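Bifunctional protein FolD (Thermus thermophilus, PDB 6V6Y) probably catalyses the NADP-dependent oxidation of 5,10-methylenetetrahydrofolate to the methenyl form and its hydrolysis to 10-formyltetrahydrofolate. Local coordinates at residues A[9-14]-A[147-152]; A[156-161]-A[199-204]; A[207-212]-A[227-232]. One frame throughout, in Å; residues are numbered along the deposited sequence.

How the contacts relate
All three contacts involve the Rossmann-type NADP-binding domain. Contact 1 ties its helix 137-148 to helix 8-24 of the catalytic domain, contact 2 joins two strands of its parallel sheet, and contact 3 forms part of the cofactor pocket. Centres of contacts 1 and 2 are 17 Å apart, and the two meet where Val151 CG1 packs 4.2 Å from Val201 CG2. Contact 2 meets contact 3 through Val204 CG1 and Val212 CG2, at 3.9 Å. Contacts 1 and 3 do not touch. Distance from bound NADP grows accordingly: contact 3 lies against it, the side chain of Val161 in contact 2 is about 4 Å away, and that of Ala11 in contact 1 about 13 Å.

Contact 1: residues A[9-14]-A[147-152]; sequences HEAAEA and KHYGVD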
loop_
_atom_site.group_PDB
_atom_site.type_symbol
_atom_site.label_atom_id
_atom_site.label_comp_id
_atom_site.label_asym_id
_atom_site.label_seq_id
_atom_site.Cartn_x
_atom_site.Cartn_y
_atom_site.Cartn_z
ATOM N N HIS A 9 -2.919 -0.546 -27.963
ATOM C CA HIS A 9 -3.655 0.443 -28.756
ATOM C C HIS A 9 -5.140 0.097 -28.831
ATOM O O HIS A 9 -5.995 0.972 -28.650
ATOM C CB HIS A 9 -3.030 0.567 -30.157
ATOM C CG HIS A 9 -1.684 1.237 -30.147
ATOM N ND1 HIS A 9 -0.518 0.583 -30.492
ATOM C CD2 HIS A 9 -1.312 2.485 -29.766
ATOM C CE1 HIS A 9 0.509 1.412 -30.359
ATOM N NE2 HIS A 9 0.053 2.571 -29.920
ATOM N N GLU A 10 -5.466 -1.183 -29.028
ATOM C CA GLU A 10 -6.870 -1.575 -29.074
ATOM C C GLU A 10 -7.550 -1.328 -27.736
ATOM O O GLU A 10 -8.686 -0.844 -27.691
ATOM C CB GLU A 10 -6.999 -3.044 -29.491
ATOM C CG GLU A 10 -6.556 -3.324 -30.939
ATOM C CD GLU A 10 -6.990 -2.221 -31.900
ATOM O OE1 GLU A 10 -8.219 -2.116 -32.160
ATOM O OE2 GLU A 10 -6.109 -1.458 -32.381
ATOM N N ALA A 11 -6.874 -1.656 -26.631
ATOM C CA ALA A 11 -7.459 -1.394 -25.320
ATOM C C ALA A 11 -7.501 0.099 -25.023
ATOM O O ALA A 11 -8.467 0.592 -24.430
ATOM C CB ALA A 11 -6.684 -2.133 -24.230
ATOM N N ALA A 12 -6.462 0.840 -25.423
ATOM C CA ALA A 12 -6.462 2.281 -25.182
ATOM C C ALA A 12 -7.603 2.961 -25.925
ATOM O O ALA A 12 -8.198 3.922 -25.418
ATOM C CB ALA A 12 -5.120 2.887 -25.601
ATOM N N GLU A 13 -7.924 2.469 -27.132
ATOM C CA GLU A 13 -8.984 3.085 -27.930
ATOM C C GLU A 13 -10.328 2.970 -27.227
ATOM O O GLU A 13 -11.129 3.908 -27.256
ATOM C CB GLU A 13 -9.053 2.447 -29.325
ATOM C CG GLU A 13 -9.793 3.270 -30.351
ATOM C CD GLU A 13 -9.210 4.673 -30.484
ATOM O OE1 GLU A 13 -9.997 5.648 -30.545
ATOM O OE2 GLU A 13 -7.961 4.809 -30.511
ATOM N N ALA A 14 -10.594 1.838 -26.572
ATOM C CA ALA A 14 -11.828 1.747 -25.795
ATOM C C ALA A 14 -11.867 2.798 -24.684
ATOM O O ALA A 14 -12.935 3.358 -24.392
ATOM C CB ALA A 14 -12.006 0.340 -25.227
ATOM N N LYS A 147 -8.422 -6.669 -17.937
ATOM C CA LYS A 147 -9.871 -6.809 -17.974
ATOM C C LYS A 147 -10.409 -6.616 -19.385
ATOM O O LYS A 147 -11.401 -7.250 -19.757
ATOM C CB LYS A 147 -10.527 -5.821 -17.013
ATOM C CG LYS A 147 -10.341 -6.188 -15.526
ATOM C CD LYS A 147 -10.811 -5.073 -14.620
ATOM C CE LYS A 147 -12.008 -5.488 -13.770
ATOM N NZ LYS A 147 -12.294 -4.404 -12.768
ATOM N N HIS A 148 -9.776 -5.752 -20.180
ATOM C CA HIS A 148 -10.218 -5.585 -21.559
ATOM C C HIS A 148 -10.144 -6.905 -22.301
ATOM O O HIS A 148 -11.085 -7.287 -22.996
ATOM C CB HIS A 148 -9.385 -4.517 -22.270
ATOM C CG HIS A 148 -9.697 -4.384 -23.727
ATOM N ND1 HIS A 148 -10.644 -3.504 -24.210
ATOM C CD2 HIS A 148 -9.199 -5.035 -24.810
ATOM C CE1 HIS A 148 -10.714 -3.618 -25.524
ATOM N NE2 HIS A 148 -9.848 -4.539 -25.915
ATOM N N TYR A 149 -9.059 -7.650 -22.117
ATOM C CA TYR A 149 -8.872 -8.898 -22.839
ATOM C C TYR A 149 -9.503 -10.102 -22.142
ATOM O O TYR A 149 -9.137 -11.243 -22.457
ATOM C CB TYR A 149 -7.381 -9.133 -23.094
ATOM C CG TYR A 149 -6.883 -8.282 -24.236
ATOM C CD1 TYR A 149 -7.290 -8.542 -25.554
ATOM C CD2 TYR A 149 -6.049 -7.188 -24.007
ATOM C CE1 TYR A 149 -6.856 -7.747 -26.623
ATOM C CE2 TYR A 149 -5.602 -6.388 -25.072
ATOM C CZ TYR A 149 -6.014 -6.680 -26.382
ATOM O OH TYR A 149 -5.586 -5.894 -27.439
ATOM N N GLY A 150 -10.442 -9.880 -21.218
ATOM C CA GLY A 150 -11.211 -10.972 -20.662
ATOM C C GLY A 150 -10.579 -11.750 -19.517
ATOM O O GLY A 150 -11.084 -12.826 -19.177
ATOM N N VAL A 151 -9.508 -11.260 -18.898
ATOM C CA VAL A 151 -8.941 -11.962 -17.745
ATOM C C VAL A 151 -9.820 -11.689 -16.530
ATOM O O VAL A 151 -10.085 -10.531 -16.191
ATOM C CB VAL A 151 -7.487 -11.540 -17.480
ATOM C CG1 VAL A 151 -6.846 -12.465 -16.438
ATOM C CG2 VAL A 151 -6.685 -11.546 -18.769
ATOM N N ASP A 152 -10.299 -12.754 -15.893
ATOM C CA ASP A 152 -11.026 -12.674 -14.624
ATOM C C ASP A 152 -9.988 -12.809 -13.512
ATOM O O ASP A 152 -9.462 -13.898 -13.267
ATOM C CB ASP A 152 -12.092 -13.766 -14.552
ATOM C CG ASP A 152 -12.865 -13.763 -13.236
ATOM O OD1 ASP A 152 -12.608 -12.912 -12.357
ATOM O OD2 ASP A 152 -13.745 -14.633 -13.073
#
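The imidazole of His148 lies with one face against Ala11, whose CA sits 3.8 Å from the ring centroid and only 3° off its normal, a CH-pi contact directly over the ring centre. Ala11 CB rests on the same face, nearest CG of His148. At the imidazole edge, in its plane, is Tyr149 CD2; in return His148 CD2 stands 3.7 Å above the plane of the Tyr149 ring, over its centre. The two consecutive rings thus meet nearly at right angles. With CG of His148 anti to the backbone N (chi1 174°), the imidazole reaches across to helix 8-24, and its CE1 comes 4.2 Å from Ala14 CB. The contact brings this helix of the catalytic domain against the C-terminal end of helix 137-148 in the NADP-binding domain. That end is closed by a Schellman motif, with Gly150 at positive phi as the C-prime residue, Val151 N bonded to Leu146 O and Gly150 N to Lys147 O. Replacing His148 by an alanine would probably take the flat cover off Ala11 CA, open a gap between the two helices and leave the Tyr149 ring freer to turn. Tyr149 OH touches Glu10 CB at 3.8 Å, but its polar bond is to Ser7 O, just before helix 8-24. Ala11 also touches Met260 of helix 257-276.

Contact 2: residues A[156-161]-A[199-204]; sequences KEVVVV and AQVLVV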
loop_
_atom_site.group_PDB
_atom_site.type_symbol
_atom_site.label_atom_id
_atom_site.label_comp_id
_atom_site.label_asym_id
_atom_site.label_seq_id
_atom_site.Cartn_x
_atom_site.Cartn_y
_atom_site.Cartn_z
ATOM N N LYS A 156 -6.975 -15.320 -9.130
ATOM C CA LYS A 156 -5.790 -15.606 -9.933
ATOM C C LYS A 156 -4.510 -15.412 -9.130
ATOM O O LYS A 156 -4.395 -14.495 -8.317
ATOM C CB LYS A 156 -5.739 -14.700 -11.173
ATOM C CG LYS A 156 -6.757 -15.022 -12.259
ATOM C CD LYS A 156 -6.391 -16.255 -13.069
ATOM C CE LYS A 156 -7.346 -16.399 -14.264
ATOM N NZ LYS A 156 -8.766 -16.396 -13.796
ATOM N N GLU A 157 -3.528 -16.258 -9.404
ATOM C CA GLU A 157 -2.189 -16.088 -8.858
ATOM C C GLU A 157 -1.440 -15.075 -9.712
ATOM O O GLU A 157 -1.059 -15.380 -10.847
ATOM C CB GLU A 157 -1.463 -17.425 -8.848
ATOM C CG GLU A 157 -0.280 -17.464 -7.944
ATOM C CD GLU A 157 -0.305 -18.691 -7.072
ATOM O OE1 GLU A 157 0.748 -19.354 -6.985
ATOM O OE2 GLU A 157 -1.379 -19.001 -6.503
ATOM N N VAL A 158 -1.228 -13.872 -9.183
ATOM C CA VAL A 158 -0.492 -12.828 -9.885
ATOM C C VAL A 158 0.854 -12.614 -9.207
ATOM O O VAL A 158 0.916 -12.410 -7.984
ATOM C CB VAL A 158 -1.285 -11.513 -9.929
ATOM C CG1 VAL A 158 -0.507 -10.465 -10.694
ATOM C CG2 VAL A 158 -2.658 -11.747 -10.539
ATOM N N VAL A 159 1.931 -12.654 -9.998
ATOM C CA VAL A 159 3.250 -12.209 -9.553
ATOM C C VAL A 159 3.584 -10.882 -10.230
ATOM O O VAL A 159 3.472 -10.743 -11.456
ATOM C CB VAL A 159 4.343 -13.259 -9.818
ATOM C CG1 VAL A 159 5.714 -12.710 -9.407
ATOM C CG2 VAL A 159 4.031 -14.565 -9.077
ATOM N N VAL A 160 3.964 -9.903 -9.420
ATOM C CA VAL A 160 4.428 -8.603 -9.875
ATOM C C VAL A 160 5.914 -8.535 -9.549
ATOM O O VAL A 160 6.302 -8.704 -8.384
ATOM C CB VAL A 160 3.644 -7.480 -9.179
ATOM C CG1 VAL A 160 4.131 -6.112 -9.600
ATOM C CG2 VAL A 160 2.146 -7.673 -9.409
ATOM N N VAL A 161 6.757 -8.345 -10.562
ATOM C CA VAL A 161 8.197 -8.251 -10.339
ATOM C C VAL A 161 8.618 -6.799 -10.469
ATOM O O VAL A 161 8.553 -6.216 -11.557
ATOM C CB VAL A 161 9.002 -9.142 -11.293
ATOM C CG1 VAL A 161 10.470 -9.178 -10.839
ATOM C CG2 VAL A 161 8.417 -10.573 -11.357
ATOM N N ALA A 199 3.066 -17.926 -11.502
ATOM C CA ALA A 199 2.101 -16.909 -11.903
ATOM C C ALA A 199 1.236 -17.387 -13.068
ATOM O O ALA A 199 1.757 -17.796 -14.108
ATOM C CB ALA A 199 2.824 -15.614 -12.287
ATOM N N GLN A 200 -0.087 -17.334 -12.880
ATOM C CA GLN A 200 -1.013 -17.344 -14.003
ATOM C C GLN A 200 -1.020 -16.002 -14.729
ATOM O O GLN A 200 -1.199 -15.959 -15.950
ATOM C CB GLN A 200 -2.425 -17.672 -13.523
ATOM C CG GLN A 200 -2.568 -18.971 -12.745
ATOM C CD GLN A 200 -3.928 -19.063 -12.059
ATOM O OE1 GLN A 200 -4.223 -18.296 -11.128
ATOM N NE2 GLN A 200 -4.778 -19.975 -12.541
ATOM N N VAL A 201 -0.846 -14.897 -14.001
ATOM C CA VAL A 201 -0.618 -13.585 -14.601
ATOM C C VAL A 201 0.715 -13.091 -14.063
ATOM O O VAL A 201 0.907 -13.021 -12.839
ATOM C CB VAL A 201 -1.755 -12.591 -14.293
ATOM C CG1 VAL A 201 -1.497 -11.220 -14.941
ATOM C CG2 VAL A 201 -3.112 -13.155 -14.725
ATOM N N LEU A 202 1.640 -12.777 -14.968
ATOM C CA LEU A 202 2.973 -12.301 -14.613
ATOM C C LEU A 202 3.159 -10.891 -15.165
ATOM O O LEU A 202 3.038 -10.674 -16.380
ATOM C CB LEU A 202 4.039 -13.250 -15.156
ATOM C CG LEU A 202 5.494 -12.867 -14.889
ATOM C CD1 LEU A 202 5.827 -12.973 -13.401
ATOM C CD2 LEU A 202 6.403 -13.755 -15.701
ATOM N N VAL A 203 3.425 -9.936 -14.278
ATOM C CA VAL A 203 3.668 -8.549 -14.657
ATOM C C VAL A 203 5.104 -8.206 -14.301
ATOM O O VAL A 203 5.507 -8.357 -13.142
ATOM C CB VAL A 203 2.699 -7.586 -13.949
ATOM C CG1 VAL A 203 2.811 -6.174 -14.548
ATOM C CG2 VAL A 203 1.270 -8.123 -14.011
ATOM N N VAL A 204 5.868 -7.718 -15.277
ATOM C CA VAL A 204 7.298 -7.470 -15.086
ATOM C C VAL A 204 7.580 -5.989 -15.303
ATOM O O VAL A 204 7.348 -5.461 -16.394
ATOM C CB VAL A 204 8.151 -8.339 -16.025
ATOM C CG1 VAL A 204 9.632 -8.148 -15.736
ATOM C CG2 VAL A 204 7.749 -9.830 -15.908
#
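Val159 sits in the tightly packed middle of this parallel pairing: its CG2 meets Ala199 CB at 3.6 Å, while CD1 of Leu202 lies alongside its CB at 3.9 Å. The same Leu202 CD1 reaches Val161 CG2, so one methyl bridges two valines on that face, which helix 192-196 partly covers. On the other face Val158 lies beside Val201, and helix 168-177 packs over Val158, Val160 and Val203. Beneath them the backbone ladder is straightest at Val203 N to Val159 O, 2.9 Å with 177° at the hydrogen; Val161 N to Val203 O is equally short, and Val159 N to Val201 O more bent. The partly exposed end around Lys156, Glu157 and Gln200 is different. There Gln200 continues the ladder with its side chain, OE1 taking Glu157 N at 2.8 Å in the carbonyl plane. Its chain runs extended beyond CG (chi2 168°), carrying the amide past the strand start and across the Lys156 methylenes, with CD of Lys156 3.6 Å from OE1. Glu157 O accepts Val201 N, and weakly Gln200 N. The carboxylate of Glu157 turns off to Arg198 of the second subunit, forming a salt bridge. Inside this Rossmann sheet, then, apolar valines and a leucine fill both faces and the backbone bonds set the register, whereas at the strand start the Glu157 carboxylate ties the sheet to the dimer partner.

Contact 3: residues A[207-212]-A[227-232]; sequences GRPHLV and GVNRVE. With NAP (NADP nicotinamide-adenine-dinucleotide phosphate), chain B.
Two acceptors grip ND2 of Asn229, the side chain that packs against Pro209: Leu236 O, on the partner strand of the hairpin, and Asp238 OD1. Held this way, the amide turns its other atom, OD1, to the backbone of Gly207, 3.0 Å from Gly207 C. Gly207 O is also near, but two acceptors cannot bond, so OD1 meets the carbonyl group chiefly at its carbon. The backbone of Asn229 directs CB at the proline, 3.6 Å from Pro209 CG; chi1 of -54°, with CG beside the backbone N, then sets the amide against Gly207 and the proline ring. The same proline carbon touches Val231 CG2 at 3.9 Å. No hydrogen bond crosses between the two segments; Asp238 does the joining, since it also accepts Gly207 N. The cofactor lies along both segments. Val228 O weakly accepts the ribose hydroxyl O2D of NADP at 3.3 Å, and Val228 CG2 reaches the nicotinamide amide nitrogen N7N. Gly207 CA comes 3.2 Å from ribose O3D, where a beta carbon would collide with the hydroxyl. At the other end, the N7A-C8A edge of the adenine points at one face of the Arg208 guanidinium, the two planes steeply inclined, C8A 3.3 Å above the guanidinium plane and offset toward its rim. A weak but straight bond from Arg208 NH1 to Gly207 O may help to orient that group; beyond it, a type II turn runs from Arg208 to Leu211. As in Rossmann folds, NADP sits at the C-terminal ends of parallel strands, lined by the chain just after 201-204 and 222-225.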
loop_
_atom_site.group_PDB
_atom_site.type_symbol
_atom_site.label_atom_id
_atom_site.label_comp_id
_atom_site.label_asym_id
_atom_site.label_seq_id
_atom_site.Cartn_x
_atom_site.Cartn_y
_atom_site.Cartn_z
ATOM N N GLY A 207 13.052 -3.056 -15.761
ATOM C CA GLY A 207 14.011 -2.291 -16.541
ATOM C C GLY A 207 15.298 -3.020 -16.862
ATOM O O GLY A 207 16.371 -2.408 -16.845
ATOM N N ARG A 208 15.220 -4.320 -17.149
ATOM C CA ARG A 208 16.357 -5.120 -17.609
ATOM C C ARG A 208 15.912 -5.774 -18.910
ATOM O O ARG A 208 14.968 -6.590 -18.895
ATOM C CB ARG A 208 16.785 -6.175 -16.575
ATOM C CG ARG A 208 16.945 -5.679 -15.105
ATOM C CD ARG A 208 17.895 -4.479 -14.956
ATOM N NE ARG A 208 18.254 -4.165 -13.560
ATOM C CZ ARG A 208 18.097 -2.958 -12.989
ATOM N NH1 ARG A 208 17.572 -1.947 -13.691
ATOM N NH2 ARG A 208 18.452 -2.749 -11.713
ATOM N N PRO A 209 16.535 -5.461 -20.049
ATOM C CA PRO A 209 16.015 -5.950 -21.338
ATOM C C PRO A 209 16.041 -7.469 -21.434
ATOM O O PRO A 209 17.067 -8.104 -21.194
ATOM C CB PRO A 209 16.948 -5.308 -22.372
ATOM C CG PRO A 209 17.746 -4.280 -21.646
ATOM C CD PRO A 209 17.755 -4.650 -20.198
ATOM N N HIS A 210 14.889 -8.046 -21.783
ATOM C CA HIS A 210 14.747 -9.484 -22.033
ATOM C C HIS A 210 15.276 -10.340 -20.881
ATOM O O HIS A 210 15.724 -11.477 -21.083
ATOM C CB HIS A 210 15.425 -9.880 -23.344
ATOM C CG HIS A 210 14.823 -9.231 -24.547
ATOM N ND1 HIS A 210 15.218 -9.533 -25.832
ATOM C CD2 HIS A 210 13.857 -8.288 -24.661
ATOM C CE1 HIS A 210 14.520 -8.806 -26.688
ATOM N NE2 HIS A 210 13.683 -8.047 -26.003
ATOM N N LEU A 211 15.196 -9.806 -19.658
ATOM C CA LEU A 211 15.621 -10.550 -18.474
ATOM C C LEU A 211 14.825 -11.844 -18.304
ATOM O O LEU A 211 15.401 -12.915 -18.073
ATOM C CB LEU A 211 15.491 -9.636 -17.255
ATOM C CG LEU A 211 15.996 -9.938 -15.844
ATOM C CD1 LEU A 211 14.945 -10.623 -15.050
ATOM C CD2 LEU A 211 17.222 -10.786 -15.907
ATOM N N VAL A 212 13.507 -11.783 -18.455
ATOM C CA VAL A 212 12.660 -12.943 -18.165
ATOM C C VAL A 212 12.665 -13.917 -19.346
ATOM O O VAL A 212 12.222 -13.578 -20.451
ATOM C CB VAL A 212 11.231 -12.499 -17.818
ATOM C CG1 VAL A 212 10.292 -13.713 -17.655
ATOM C CG2 VAL A 212 11.250 -11.632 -16.563
ATOM N N GLY A 227 8.450 -3.141 -19.076
ATOM C CA GLY A 227 9.762 -2.570 -19.316
ATOM C C GLY A 227 9.818 -1.790 -20.617
ATOM O O GLY A 227 9.147 -2.104 -21.599
ATOM N N VAL A 228 10.622 -0.735 -20.613
ATOM C CA VAL A 228 10.882 0.023 -21.832
ATOM C C VAL A 228 12.379 0.305 -21.855
ATOM O O VAL A 228 12.847 1.271 -21.249
ATOM C CB VAL A 228 10.054 1.326 -21.884
ATOM C CG1 VAL A 228 10.581 2.263 -22.964
ATOM C CG2 VAL A 228 8.567 1.023 -22.098
ATOM N N ASN A 229 13.148 -0.556 -22.504
ATOM C CA ASN A 229 14.607 -0.478 -22.467
ATOM C C ASN A 229 15.125 -0.033 -23.836
ATOM O O ASN A 229 15.064 -0.794 -24.813
ATOM C CB ASN A 229 15.210 -1.820 -22.049
ATOM C CG ASN A 229 14.637 -2.332 -20.729
ATOM O OD1 ASN A 229 15.027 -1.887 -19.657
ATOM N ND2 ASN A 229 13.692 -3.261 -20.814
ATOM N N ARG A 230 15.624 1.206 -23.895
ATOM C CA ARG A 230 16.249 1.757 -25.095
ATOM C C ARG A 230 17.587 1.062 -25.318
ATOM O O ARG A 230 18.535 1.261 -24.551
ATOM C CB ARG A 230 16.429 3.266 -24.936
ATOM C CG ARG A 230 15.224 3.995 -24.322
ATOM C CD ARG A 230 15.626 5.280 -23.589
ATOM N NE ARG A 230 15.620 6.466 -24.454
ATOM C CZ ARG A 230 14.526 7.084 -24.903
ATOM N NH1 ARG A 230 13.319 6.630 -24.573
ATOM N NH2 ARG A 230 14.634 8.163 -25.683
ATOM N N VAL A 231 17.664 0.230 -26.356
ATOM C CA VAL A 231 18.836 -0.594 -26.639
ATOM C C VAL A 231 18.990 -0.699 -28.154
ATOM O O VAL A 231 18.105 -1.232 -28.835
ATOM C CB VAL A 231 18.723 -1.998 -26.010
ATOM C CG1 VAL A 231 19.679 -2.972 -26.684
ATOM C CG2 VAL A 231 19.007 -1.925 -24.509
ATOM N N GLU A 232 20.109 -0.189 -28.683
ATOM C CA GLU A 232 20.407 -0.256 -30.115
ATOM C C GLU A 232 19.304 0.413 -30.930
ATOM O O GLU A 232 18.837 -0.115 -31.944
ATOM C CB GLU A 232 20.617 -1.705 -30.573
ATOM C CG GLU A 232 21.539 -2.534 -29.692
ATOM C CD GLU A 232 22.746 -3.067 -30.446
ATOM O OE1 GLU A 232 23.126 -4.238 -30.214
ATOM O OE2 GLU A 232 23.316 -2.315 -31.267
HETATM P PA NAP B . 12.483 1.038 -10.593
HETATM O O1A NAP B . 13.416 1.846 -11.408
HETATM O O2A NAP B . 12.197 1.691 -9.296
HETATM O O5B NAP B . 13.081 -0.441 -10.381
HETATM C C5B NAP B . 12.316 -1.557 -10.775
HETATM C C4B NAP B . 12.368 -2.660 -9.725
HETATM O O4B NAP B . 12.725 -3.885 -10.332
HETATM C C3B NAP B . 13.382 -2.391 -8.625
HETATM O O3B NAP B . 12.707 -1.924 -7.480
HETATM C C2B NAP B . 14.083 -3.719 -8.380
HETATM O O2B NAP B . 13.795 -4.262 -7.109
HETATM C C1B NAP B . 13.545 -4.645 -9.466
HETATM N N9A NAP B . 14.658 -5.272 -10.205
HETATM C C8A NAP B . 15.590 -4.625 -10.975
HETATM N N7A NAP B . 16.442 -5.545 -11.482
HETATM C C5A NAP B . 16.066 -6.770 -11.051
HETATM C C6A NAP B . 16.585 -8.040 -11.272
HETATM N N6A NAP B . 17.659 -8.200 -12.040
HETATM N N1A NAP B . 15.980 -9.134 -10.688
HETATM C C2A NAP B . 14.867 -8.959 -9.893
HETATM N N3A NAP B . 14.356 -7.694 -9.680
HETATM C C4A NAP B . 14.948 -6.613 -10.245
HETATM O O3 NAP B . 11.128 0.765 -11.419
HETATM P PN NAP B . 10.340 1.637 -12.519
HETATM O O1N NAP B . 10.505 3.069 -12.184
HETATM O O2N NAP B . 8.986 1.063 -12.684
HETATM O O5D NAP B . 11.193 1.324 -13.848
HETATM C C5D NAP B . 11.256 0.006 -14.344
HETATM C C4D NAP B . 11.094 -0.003 -15.858
HETATM O O4D NAP B . 9.740 0.213 -16.221
HETATM C C3D NAP B . 11.918 1.105 -16.498
HETATM O O3D NAP B . 12.786 0.556 -17.460
HETATM C C2D NAP B . 10.912 2.008 -17.173
HETATM O O2D NAP B . 11.361 2.363 -18.459
HETATM C C1D NAP B . 9.662 1.155 -17.273
HETATM N N1N NAP B . 8.452 1.989 -17.159
HETATM C C2N NAP B . 7.557 1.998 -18.189
HETATM C C3N NAP B . 6.409 2.777 -18.114
HETATM C C7N NAP B . 5.383 2.693 -19.203
HETATM O O7N NAP B . 4.279 3.567 -19.173
HETATM N N7N NAP B . 5.541 1.791 -20.169
HETATM C C4N NAP B . 6.171 3.545 -16.982
HETATM C C5N NAP B . 7.089 3.526 -15.939
HETATM C C6N NAP B . 8.231 2.740 -16.039
HETATM P P2B NAP B . 14.448 -3.660 -5.763
HETATM O O1X NAP B . 13.700 -2.414 -5.351
HETATM O O2X NAP B . 14.330 -4.695 -4.669
HETATM O O3X NAP B . 15.901 -3.325 -6.000
#